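Local coordinates for protein nisin leader peptide-processing serine protease NisP (Lactococcus lactis subsp. lactis, PDB 4MZD) that probably cleaves the leader peptide from the lantibiotic nisin precursor as a subtilisin-like serine endopeptidase, a maturation step in antibiotic biosynthesis, at residues Gly239-Ala244 with Asp284-Gly289; Asn227-Ile232 with Ser280-Val285; Ile94-Ile99 with Asn198-Ile203. All blocks are in the same frame, centred on the assembly; numbering follows the deposited sequence. Where two conformers were deposited one is given.

Interaction 1 of 3, residues Gly239-Ala244 with Asp284-Gly289; sequences GSIVVA and DVIAVG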
# COMPACT_ATOMS: atom_id res chain seq x y z
N GLY A 239 -17.66 -8.61 0.58
CA GLY A 239 -17.67 -7.91 -0.69
C GLY A 239 -16.55 -6.90 -0.88
O GLY A 239 -16.61 -6.09 -1.81
N SER A 240 -15.53 -6.96 -0.03
CA SER A 240 -14.38 -6.05 -0.11
C SER A 240 -13.22 -6.69 -0.85
O SER A 240 -13.07 -7.92 -0.85
CB SER A 240 -13.92 -5.63 1.28
OG SER A 240 -14.92 -4.91 1.97
N ILE A 241 -12.39 -5.86 -1.47
CA ILE A 241 -11.14 -6.31 -2.05
C ILE A 241 -9.99 -5.66 -1.29
O ILE A 241 -10.09 -4.52 -0.86
CB ILE A 241 -11.05 -5.99 -3.56
CG1 ILE A 241 -9.94 -6.80 -4.22
CG2 ILE A 241 -10.87 -4.49 -3.79
CD1 ILE A 241 -10.05 -6.90 -5.72
N VAL A 242 -8.90 -6.41 -1.14
CA VAL A 242 -7.71 -5.94 -0.47
C VAL A 242 -6.61 -5.73 -1.50
O VAL A 242 -6.40 -6.57 -2.37
CB VAL A 242 -7.26 -6.96 0.60
CG1 VAL A 242 -5.93 -6.55 1.22
CG2 VAL A 242 -8.34 -7.12 1.66
N VAL A 243 -5.94 -4.59 -1.39
CA VAL A 243 -4.86 -4.17 -2.28
C VAL A 243 -3.64 -3.96 -1.39
O VAL A 243 -3.70 -3.19 -0.43
CB VAL A 243 -5.23 -2.85 -2.99
CG1 VAL A 243 -4.19 -2.46 -4.01
CG2 VAL A 243 -6.61 -2.95 -3.63
N ALA A 244 -2.55 -4.67 -1.68
CA ALA A 244 -1.42 -4.72 -0.76
C ALA A 244 -0.09 -4.52 -1.47
O ALA A 244 0.13 -5.03 -2.58
CB ALA A 244 -1.41 -6.05 -0.01
N ASP A 284 -6.69 -13.75 -3.75
CA ASP A 284 -7.75 -12.77 -3.92
C ASP A 284 -7.28 -11.33 -3.70
O ASP A 284 -8.02 -10.39 -3.99
CB ASP A 284 -8.93 -13.11 -3.02
CG ASP A 284 -9.62 -14.39 -3.44
OD1 ASP A 284 -9.55 -14.74 -4.64
OD2 ASP A 284 -10.22 -15.06 -2.58
N VAL A 285 -6.07 -11.17 -3.19
CA VAL A 285 -5.48 -9.85 -2.97
C VAL A 285 -4.86 -9.33 -4.26
O VAL A 285 -4.31 -10.10 -5.04
CB VAL A 285 -4.43 -9.92 -1.83
CG1 VAL A 285 -3.64 -8.62 -1.70
CG2 VAL A 285 -5.10 -10.29 -0.52
N ILE A 286 -4.96 -8.03 -4.48
CA ILE A 286 -4.24 -7.38 -5.57
C ILE A 286 -2.88 -6.93 -5.06
O ILE A 286 -2.80 -6.04 -4.22
CB ILE A 286 -5.04 -6.19 -6.13
CG1 ILE A 286 -6.37 -6.69 -6.70
CG2 ILE A 286 -4.23 -5.43 -7.18
CD1 ILE A 286 -7.30 -5.63 -7.15
N ALA A 287 -1.83 -7.59 -5.53
CA ALA A 287 -0.46 -7.26 -5.16
C ALA A 287 0.06 -6.15 -6.06
O ALA A 287 -0.09 -6.22 -7.28
CB ALA A 287 0.44 -8.49 -5.27
N VAL A 288 0.68 -5.14 -5.45
CA VAL A 288 1.13 -3.98 -6.19
C VAL A 288 2.63 -3.76 -5.99
O VAL A 288 3.11 -3.62 -4.86
CB VAL A 288 0.38 -2.70 -5.77
CG1 VAL A 288 0.83 -1.54 -6.64
CG2 VAL A 288 -1.13 -2.91 -5.86
N GLY A 289 3.36 -3.73 -7.10
CA GLY A 289 4.77 -3.38 -7.07
C GLY A 289 5.00 -2.01 -7.66
O GLY A 289 4.06 -1.31 -8.06
O HOH W 1 -8.89 -9.19 -1.59
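Val243 and Val288 meet methyl to methyl: CG1 of Val243 reaches obliquely over to CG2 of Val288, 3.6 Å away, on the face of the sheet that also carries Ile286. Val243 is turned with CG1 anti to the backbone N (chi1 -175°), which lays that methyl beside its own carbonyl and sends it forward along the strand, past Ile286 to Val288. On the same face Ile241 slants across Ile286, its CD1 3.8 Å from Ile286 CG1; the still closer approach of the two CD1 atoms is doubtful. The opposite face carries Val242, Ala244 and Val285, with CB of Ala244 against CG1 of Val285 at 3.8 Å and CG2 of Val285 beside CB of Val242.

Between the two layers the strands 241-244 and 286-289 run parallel, 21° apart. Ile286 N donates to Val242 O, Ala244 N to Ile286 O and Val288 N to Ala244 O, each at 2.9 Å. Before the strands come together, a water bridges them, accepting from Val242 N and donating to Asp284 O, each at 2.8 Å.

Helices 356-370 and 375-384 pack on the Val243 and Ile286 face, as in the core of the subtilisin fold. Val288 touches Ala355 and Thr356, its side chain about 9 Å from that of the predicted catalytic Ser353. Outward, Ile241 and Val243 pair with strand 200-210, Ala287 with Ile308, and Val285 O with Lys379. The chemistry is thus that of a buried parallel sheet: the backbone groups facing across this contact pair directly or through one water, leaving branched aliphatic side chains to fill the layer beneath the helices.

Interaction 2 of 3, residues Asn227-Ile232 with Ser280-Val285; sequences NYKSAI and SVFEDV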
# COMPACT_ATOMS: atom_id res chain seq x y z
N ASN A 227 -3.98 -16.68 9.82
CA ASN A 227 -4.73 -15.56 10.39
C ASN A 227 -5.02 -14.48 9.34
O ASN A 227 -6.12 -13.93 9.31
CB ASN A 227 -4.00 -14.98 11.60
CG ASN A 227 -3.97 -15.94 12.77
OD1 ASN A 227 -4.74 -16.90 12.83
ND2 ASN A 227 -3.09 -15.67 13.73
N TYR A 228 -4.04 -14.19 8.49
CA TYR A 228 -4.29 -13.30 7.36
C TYR A 228 -5.33 -13.92 6.44
O TYR A 228 -6.23 -13.23 5.96
CB TYR A 228 -3.04 -13.06 6.53
CG TYR A 228 -2.12 -11.98 7.02
CD1 TYR A 228 -0.79 -12.27 7.30
CD2 TYR A 228 -2.55 -10.67 7.16
CE1 TYR A 228 0.08 -11.28 7.73
CE2 TYR A 228 -1.68 -9.67 7.59
CZ TYR A 228 -0.37 -9.99 7.87
OH TYR A 228 0.48 -8.99 8.29
N LYS A 229 -5.17 -15.21 6.15
CA LYS A 229 -6.08 -15.85 5.21
C LYS A 229 -7.52 -15.74 5.69
O LYS A 229 -8.42 -15.43 4.91
CB LYS A 229 -5.71 -17.32 4.99
CG LYS A 229 -6.45 -17.94 3.82
CD LYS A 229 -6.47 -19.45 3.91
CE LYS A 229 -5.09 -20.03 3.79
NZ LYS A 229 -5.22 -21.51 3.63
N SER A 230 -7.74 -15.97 6.97
CA SER A 230 -9.08 -15.89 7.54
C SER A 230 -9.65 -14.47 7.41
O SER A 230 -10.82 -14.29 7.07
CB SER A 230 -9.05 -16.32 9.01
OG SER A 230 -10.35 -16.29 9.56
N ALA A 231 -8.82 -13.47 7.68
CA ALA A 231 -9.28 -12.09 7.59
C ALA A 231 -9.61 -11.70 6.15
O ALA A 231 -10.61 -11.02 5.89
CB ALA A 231 -8.24 -11.14 8.19
N ILE A 232 -8.76 -12.13 5.22
CA ILE A 232 -8.98 -11.84 3.81
C ILE A 232 -10.21 -12.56 3.26
O ILE A 232 -10.97 -11.99 2.47
CB ILE A 232 -7.72 -12.18 3.00
CG1 ILE A 232 -6.62 -11.17 3.32
CG2 ILE A 232 -8.02 -12.20 1.51
CD1 ILE A 232 -5.25 -11.63 2.94
N SER A 280 0.23 -9.72 0.52
CA SER A 280 0.09 -9.61 -0.94
C SER A 280 0.03 -10.96 -1.66
O SER A 280 -0.47 -11.03 -2.78
CB SER A 280 1.19 -8.73 -1.54
OG SER A 280 2.45 -9.36 -1.45
N VAL A 281 0.53 -12.01 -1.03
CA VAL A 281 0.60 -13.33 -1.65
C VAL A 281 -0.76 -13.94 -1.98
O VAL A 281 -0.88 -14.72 -2.92
CB VAL A 281 1.39 -14.31 -0.76
CG1 VAL A 281 0.70 -14.48 0.59
CG2 VAL A 281 1.59 -15.65 -1.45
N PHE A 282 -1.78 -13.60 -1.20
CA PHE A 282 -3.05 -14.30 -1.33
C PHE A 282 -3.70 -14.07 -2.69
O PHE A 282 -3.68 -12.96 -3.22
CB PHE A 282 -4.00 -13.92 -0.19
CG PHE A 282 -3.51 -14.38 1.14
CD1 PHE A 282 -3.65 -15.71 1.52
CD2 PHE A 282 -2.88 -13.51 2.01
CE1 PHE A 282 -3.17 -16.15 2.74
CE2 PHE A 282 -2.40 -13.95 3.23
CZ PHE A 282 -2.54 -15.27 3.59
N GLU A 283 -4.26 -15.14 -3.24
CA GLU A 283 -4.84 -15.12 -4.58
C GLU A 283 -5.87 -14.01 -4.77
O GLU A 283 -5.92 -13.39 -5.83
CB GLU A 283 -5.49 -16.47 -4.88
CG GLU A 283 -4.55 -17.66 -4.78
CD GLU A 283 -3.61 -17.77 -5.97
OE1 GLU A 283 -3.76 -18.74 -6.75
OE2 GLU A 283 -2.73 -16.90 -6.12
N ASP A 284 -6.69 -13.75 -3.75
CA ASP A 284 -7.75 -12.77 -3.92
C ASP A 284 -7.28 -11.33 -3.70
O ASP A 284 -8.02 -10.39 -3.99
CB ASP A 284 -8.93 -13.11 -3.02
CG ASP A 284 -9.62 -14.39 -3.44
OD1 ASP A 284 -9.55 -14.74 -4.64
OD2 ASP A 284 -10.22 -15.06 -2.58
N VAL A 285 -6.07 -11.17 -3.19
CA VAL A 285 -5.48 -9.85 -2.97
C VAL A 285 -4.86 -9.33 -4.26
O VAL A 285 -4.31 -10.10 -5.04
CB VAL A 285 -4.43 -9.92 -1.83
CG1 VAL A 285 -3.64 -8.62 -1.70
CG2 VAL A 285 -5.10 -10.29 -0.52
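The ring of Phe282 is set against helix 222-238, meeting CB of Tyr228 and CB of Lys229, both at oblique angles to it. Ile232 lies beside the ring too, but its modelled closeness there is doubtful. One ring face carries CG1 of Val281, its own neighbour in the loop, 4.0 Å above the plane and offset toward the rim. Tyr225, one turn before Tyr228 in the helix, also brings its ring to Phe282, the planes about 35° apart.

The far end of the phenyl group does the reaching. CE2 lies 3.5 Å from Tyr228 CB, and CE1 is 3.6 Å from Lys229 CB, where the lysine chain passes at about a right angle before leading off. Phe282 has its CG anti to the carbonyl carbon (chi1 -66°), which carries the ring out of the loop and onto the helix. Ile232, in one of its two modelled conformers, sends CD1 over to CG2 of Val285 at 3.7 Å.

A type I beta turn from Phe282 to Val285 places both apolar side chains against the helix. The phenol of Tyr228 points elsewhere, its OH bonded to Gln207. The contact thus packs the loop between strands 275-278 and 286-291 on helix 222-238, which leads into strand 241-245, away from the predicted active site. Its chemistry is purely apolar: helix and loop are joined through the fit of one aromatic ring and aliphatic carbons, without directional polar bonds between them.

Interaction 3 of 3, residues Ile94-Ile99 with Asn198-Ile203; sequences ISVGII and NKVINI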
# COMPACT_ATOMS: atom_id res chain seq x y z
N ILE A 94 -18.85 5.28 -2.12
CA ILE A 94 -17.64 4.47 -2.18
C ILE A 94 -16.62 4.99 -1.17
O ILE A 94 -16.53 6.19 -0.92
CB ILE A 94 -17.05 4.52 -3.62
CG1 ILE A 94 -15.79 3.67 -3.75
CG2 ILE A 94 -16.75 5.96 -4.05
CD1 ILE A 94 -16.02 2.20 -3.54
N SER A 95 -15.85 4.08 -0.58
CA SER A 95 -14.74 4.50 0.25
C SER A 95 -13.60 3.51 0.20
O SER A 95 -13.79 2.33 -0.11
CB SER A 95 -15.17 4.70 1.70
OG SER A 95 -15.65 3.48 2.25
N VAL A 96 -12.41 4.01 0.51
CA VAL A 96 -11.24 3.17 0.70
C VAL A 96 -10.89 3.15 2.18
O VAL A 96 -10.79 4.21 2.82
CB VAL A 96 -10.03 3.69 -0.10
CG1 VAL A 96 -8.83 2.78 0.11
CG2 VAL A 96 -10.37 3.79 -1.59
N GLY A 97 -10.71 1.95 2.73
CA GLY A 97 -10.23 1.82 4.09
C GLY A 97 -8.72 1.74 4.08
O GLY A 97 -8.15 0.86 3.43
N ILE A 98 -8.06 2.65 4.79
CA ILE A 98 -6.61 2.73 4.77
C ILE A 98 -6.04 2.14 6.06
O ILE A 98 -6.25 2.70 7.14
CB ILE A 98 -6.10 4.17 4.61
CG1 ILE A 98 -6.79 4.88 3.45
CG2 ILE A 98 -4.58 4.17 4.41
CD1 ILE A 98 -6.39 6.35 3.34
N ILE A 99 -5.35 1.01 5.93
CA ILE A 99 -4.77 0.32 7.08
C ILE A 99 -3.29 0.71 7.12
O ILE A 99 -2.49 0.24 6.31
CB ILE A 99 -4.96 -1.19 6.94
CG1 ILE A 99 -6.46 -1.52 6.93
CG2 ILE A 99 -4.25 -1.93 8.06
CD1 ILE A 99 -6.79 -3.01 6.77
N ASN A 198 -16.13 -0.57 3.63
CA ASN A 198 -15.13 -0.14 2.66
C ASN A 198 -14.93 -1.21 1.61
O ASN A 198 -14.38 -2.27 1.90
CB ASN A 198 -13.78 0.10 3.35
CG ASN A 198 -13.84 1.21 4.36
OD1 ASN A 198 -13.86 2.39 4.00
ND2 ASN A 198 -13.89 0.85 5.63
N LYS A 199 -15.34 -0.94 0.37
CA LYS A 199 -15.25 -1.98 -0.64
C LYS A 199 -13.83 -2.17 -1.19
O LYS A 199 -13.56 -3.19 -1.82
CB LYS A 199 -16.27 -1.76 -1.75
CG LYS A 199 -17.71 -1.83 -1.25
CD LYS A 199 -18.00 -3.11 -0.43
CE LYS A 199 -19.37 -3.05 0.25
NZ LYS A 199 -19.66 -4.25 1.11
N VAL A 200 -12.95 -1.21 -0.93
CA VAL A 200 -11.53 -1.33 -1.24
C VAL A 200 -10.75 -1.06 0.04
O VAL A 200 -11.04 -0.10 0.75
CB VAL A 200 -11.10 -0.35 -2.36
CG1 VAL A 200 -9.62 -0.51 -2.67
CG2 VAL A 200 -11.96 -0.55 -3.61
N ILE A 201 -9.78 -1.93 0.33
CA ILE A 201 -8.98 -1.85 1.54
C ILE A 201 -7.51 -1.82 1.13
O ILE A 201 -7.03 -2.71 0.44
CB ILE A 201 -9.26 -3.08 2.45
CG1 ILE A 201 -10.74 -3.09 2.89
CG2 ILE A 201 -8.35 -3.09 3.65
CD1 ILE A 201 -11.18 -4.36 3.59
N ASN A 202 -6.81 -0.76 1.55
CA ASN A 202 -5.42 -0.52 1.17
C ASN A 202 -4.47 -0.90 2.29
O ASN A 202 -4.60 -0.38 3.41
CB ASN A 202 -5.24 0.97 0.84
CG ASN A 202 -3.86 1.30 0.28
OD1 ASN A 202 -3.67 1.34 -0.93
ND2 ASN A 202 -2.89 1.50 1.16
N ILE A 203 -3.52 -1.79 2.00
CA ILE A 203 -2.52 -2.20 2.98
C ILE A 203 -1.10 -1.97 2.44
O ILE A 203 -0.52 -2.82 1.74
CB ILE A 203 -2.70 -3.68 3.41
CG1 ILE A 203 -4.16 -3.97 3.77
CG2 ILE A 203 -1.76 -4.00 4.57
CD1 ILE A 203 -4.37 -5.36 4.28
O HOH W 2 -17.11 1.37 -0.30
O HOH W 3 -1.99 1.36 3.89
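Ser95 and Asn198 make the side-chain bond of this contact: OG of Ser95 donates to OD1 of Asn198 at 2.7 Å, approaching from above the carbonyl plane, 42° out of it. Beside them Asn198 CB packs 3.6 Å from Gly97 N; the absence of a side chain at Gly97 leaves room for the asparagine amide. A parallel ladder follows. Gly97 N bonds Val200 O at 2.9 Å, Asn202 N bonds Gly97 O at 2.8 Å, and Ile99 N bonds Asn202 O.

Ile99 holds CG1 anti to its carbonyl carbon (chi1 -62°), bringing CD1 onto CG2 of Ile201 in a tight 3.5 Å contact and alongside Ile203. On the other face Val96 CG1 slants across to Asn202 CB.

Further out, Asn171 donates to OD1 of Asn198, while Ala193 O and Tyr173 OH engage ND2, fixing the amide. Asn202 OD1 is bonded to Ser360, and a water links its ND2 to Ile99 O.

The strands lie centrally in the subtilisin-like sheet, and segment 94-99 runs directly into the predicted catalytic Asp100, the last residue of strand 95-100. Strand 169-174 flanks 95-100; helix 183-195 packs against Ile99, Ile201 and Ile203, and helices 147-156 and 356-370 meet the Asn202 face.

Overall arrangement
Interactions 1 and 3 are two neighbouring strand pairs of one sheet: strand 200-210 of interaction 3 pairs directly with strand 241-245 of interaction 1, where Val243 O bonds Ile203 N and Ser240 OG bonds Asn198 O. Both are buried and share parallel backbone ladders, but interaction 3 adds a serine-asparagine side-chain bond, whereas the side-chain contacts of interaction 1 are aliphatic. Interaction 2 lies farther from the chain's centre, is also largely buried, and relies on apolar packing. It shares Asp284 and Val285 with interaction 1, and its helix 222-238 leads straight into strand 241-245, so the two are joined along the chain at both ends. Interactions 2 and 3 do not touch, their nearest atoms being about 6 Å apart.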